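Local coordinates for PD-1 Binding Miniprotein GR918.2 (PDB 6V67), which probably binds the immune receptor PD-1, as a computationally designed, disulfide-bonded miniprotein from work towards a synthetic agonist, at residues V6-G10 against P11-Y15. Residues are numbered along the deposited sequence; the frame is centred on the assembly and turned at random.
Sequences VCITG and PQWDY
The methyl CD1 of Ile8 is the bump to start from: it sits beneath the place where the base of Trp13 meets the hydroxyl end of Tyr15, 3.7 Å from both Trp13 CB and Tyr15 OH. The other branch of Ile8, CG2, lies anti to the backbone N and reaches Trp13 CD1. Two pairs along, on the same face, the forked end of Val6 lies alongside the Tyr15 ring, with CG1 3.7 Å from Tyr15 CE2 and CG2 against Tyr15 CD2. With an alanine at Val6 both methyls go, and that flank of the Tyr15 ring would probably lose its support and be freer to turn. Val6 and Ile8 sit in non-hydrogen-bonded pairs; between and beyond them, Cys7 with Asp14 and Thr9 with Gln12 each exchange two backbone hydrogen bonds. A type II' turn closes the hairpin, Gly10 taking the positive phi (57°), and Gly10 O meets the indole edge in plane through a weak bond from Trp13 NE1 (3.0 Å, 125°). On the reverse face a water fills the hollow between Thr9 OG1, Gln12 NE2 and Cys7 O, donating to the last at 2.9 Å. That face looks to helix 20-33: Cys7 is disulfide-bonded to Cys30 and, like Asp14, touches Phe26. Strand 3-9 is central in the three-stranded antiparallel sheet, hydrogen-bonding through Val6 and Ile8 to strand 38-42, while strand 12-18 forms an outer edge.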
loop_
_atom_site.group_PDB
_atom_site.type_symbol
_atom_site.label_atom_id
_atom_site.label_comp_id
_atom_site.label_asym_id
_atom_site.label_seq_id
_atom_site.Cartn_x
_atom_site.Cartn_y
_atom_site.Cartn_z
ATOM N N VAL A 6 -2.801 -1.884 0.286
ATOM C CA VAL A 6 -2.081 -3.143 0.150
ATOM C C VAL A 6 -0.839 -2.929 -0.699
ATOM O O VAL A 6 -0.880 -2.231 -1.715
ATOM C CB VAL A 6 -2.981 -4.188 -0.552
ATOM C CG1 VAL A 6 -2.287 -5.527 -0.692
ATOM C CG2 VAL A 6 -4.297 -4.377 0.156
ATOM N N CYS A 7 0.247 -3.601 -0.320
ATOM C CA CYS A 7 1.507 -3.619 -1.064
ATOM C C CYS A 7 2.039 -5.051 -0.999
ATOM O O CYS A 7 2.576 -5.459 0.034
ATOM C CB CYS A 7 2.502 -2.643 -0.446
ATOM S SG CYS A 7 4.104 -2.504 -1.282
ATOM N N ILE A 8 1.893 -5.804 -2.089
ATOM C CA ILE A 8 2.288 -7.213 -2.146
ATOM C C ILE A 8 3.570 -7.318 -2.945
ATOM O O ILE A 8 3.606 -6.920 -4.112
ATOM C CB ILE A 8 1.207 -8.079 -2.813
ATOM C CG1 ILE A 8 -0.152 -7.932 -2.136
ATOM C CG2 ILE A 8 1.644 -9.542 -2.897
ATOM C CD1 ILE A 8 -0.156 -8.187 -0.695
ATOM N N THR A 9 4.604 -7.913 -2.349
ATOM C CA THR A 9 5.858 -8.203 -3.042
ATOM C C THR A 9 6.173 -9.675 -2.835
ATOM O O THR A 9 6.811 -10.080 -1.853
ATOM C CB THR A 9 6.990 -7.335 -2.574
ATOM O OG1 THR A 9 7.099 -7.441 -1.166
ATOM C CG2 THR A 9 6.745 -5.924 -2.941
ATOM N N GLY A 10 5.741 -10.490 -3.779
ATOM C CA GLY A 10 5.956 -11.909 -3.665
ATOM C C GLY A 10 5.367 -12.449 -2.374
ATOM O O GLY A 10 4.190 -12.256 -2.092
ATOM N N PRO A 11 6.171 -13.131 -1.559
ATOM C CA PRO A 11 5.658 -13.726 -0.321
ATOM C C PRO A 11 5.593 -12.772 0.854
ATOM O O PRO A 11 5.223 -13.206 1.948
ATOM C CB PRO A 11 6.670 -14.847 -0.046
ATOM C CG PRO A 11 7.943 -14.279 -0.563
ATOM C CD PRO A 11 7.585 -13.478 -1.786
ATOM N N GLN A 12 5.982 -11.513 0.687
ATOM C CA GLN A 12 5.817 -10.508 1.721
ATOM C C GLN A 12 4.601 -9.669 1.372
ATOM O O GLN A 12 4.546 -9.068 0.301
ATOM C CB GLN A 12 7.044 -9.616 1.837
ATOM C CG GLN A 12 6.893 -8.607 2.946
ATOM C CD GLN A 12 8.047 -7.659 3.006
ATOM O OE1 GLN A 12 9.100 -7.975 3.542
ATOM N NE2 GLN A 12 7.854 -6.475 2.463
ATOM N N TRP A 13 3.637 -9.629 2.286
ATOM C CA TRP A 13 2.353 -8.984 2.057
ATOM C C TRP A 13 2.164 -7.910 3.117
ATOM O O TRP A 13 2.099 -8.228 4.302
ATOM C CB TRP A 13 1.209 -9.994 2.169
ATOM C CG TRP A 13 1.326 -11.240 1.356
ATOM C CD1 TRP A 13 2.154 -11.491 0.302
ATOM C CD2 TRP A 13 0.567 -12.417 1.562
ATOM N NE1 TRP A 13 1.938 -12.766 -0.171
ATOM C CE2 TRP A 13 0.959 -13.349 0.592
ATOM C CE3 TRP A 13 -0.430 -12.765 2.471
ATOM C CZ2 TRP A 13 0.394 -14.612 0.512
ATOM C CZ3 TRP A 13 -0.986 -14.011 2.389
ATOM C CH2 TRP A 13 -0.587 -14.916 1.414
ATOM N N ASP A 14 2.074 -6.650 2.698
ATOM C CA ASP A 14 1.912 -5.535 3.618
ATOM C C ASP A 14 0.540 -4.900 3.452
ATOM O O ASP A 14 0.057 -4.715 2.329
ATOM C CB ASP A 14 2.970 -4.453 3.379
ATOM C CG ASP A 14 4.344 -4.815 3.923
ATOM O OD1 ASP A 14 4.538 -5.954 4.403
ATOM O OD2 ASP A 14 5.244 -3.943 3.849
ATOM N N TYR A 15 -0.053 -4.498 4.570
ATOM C CA TYR A 15 -1.379 -3.904 4.611
ATOM C C TYR A 15 -1.371 -2.725 5.567
ATOM O O TYR A 15 -0.613 -2.696 6.541
ATOM C CB TYR A 15 -2.433 -4.923 5.105
ATOM C CG TYR A 15 -2.411 -6.181 4.294
ATOM C CD1 TYR A 15 -1.612 -7.250 4.662
ATOM C CD2 TYR A 15 -3.153 -6.301 3.136
ATOM C CE1 TYR A 15 -1.541 -8.377 3.904
ATOM C CE2 TYR A 15 -3.094 -7.440 2.372
ATOM C CZ TYR A 15 -2.298 -8.488 2.770
ATOM O OH TYR A 15 -2.204 -9.647 2.040
HETATM O O HOH W 1 5.456 -5.771 0.518
#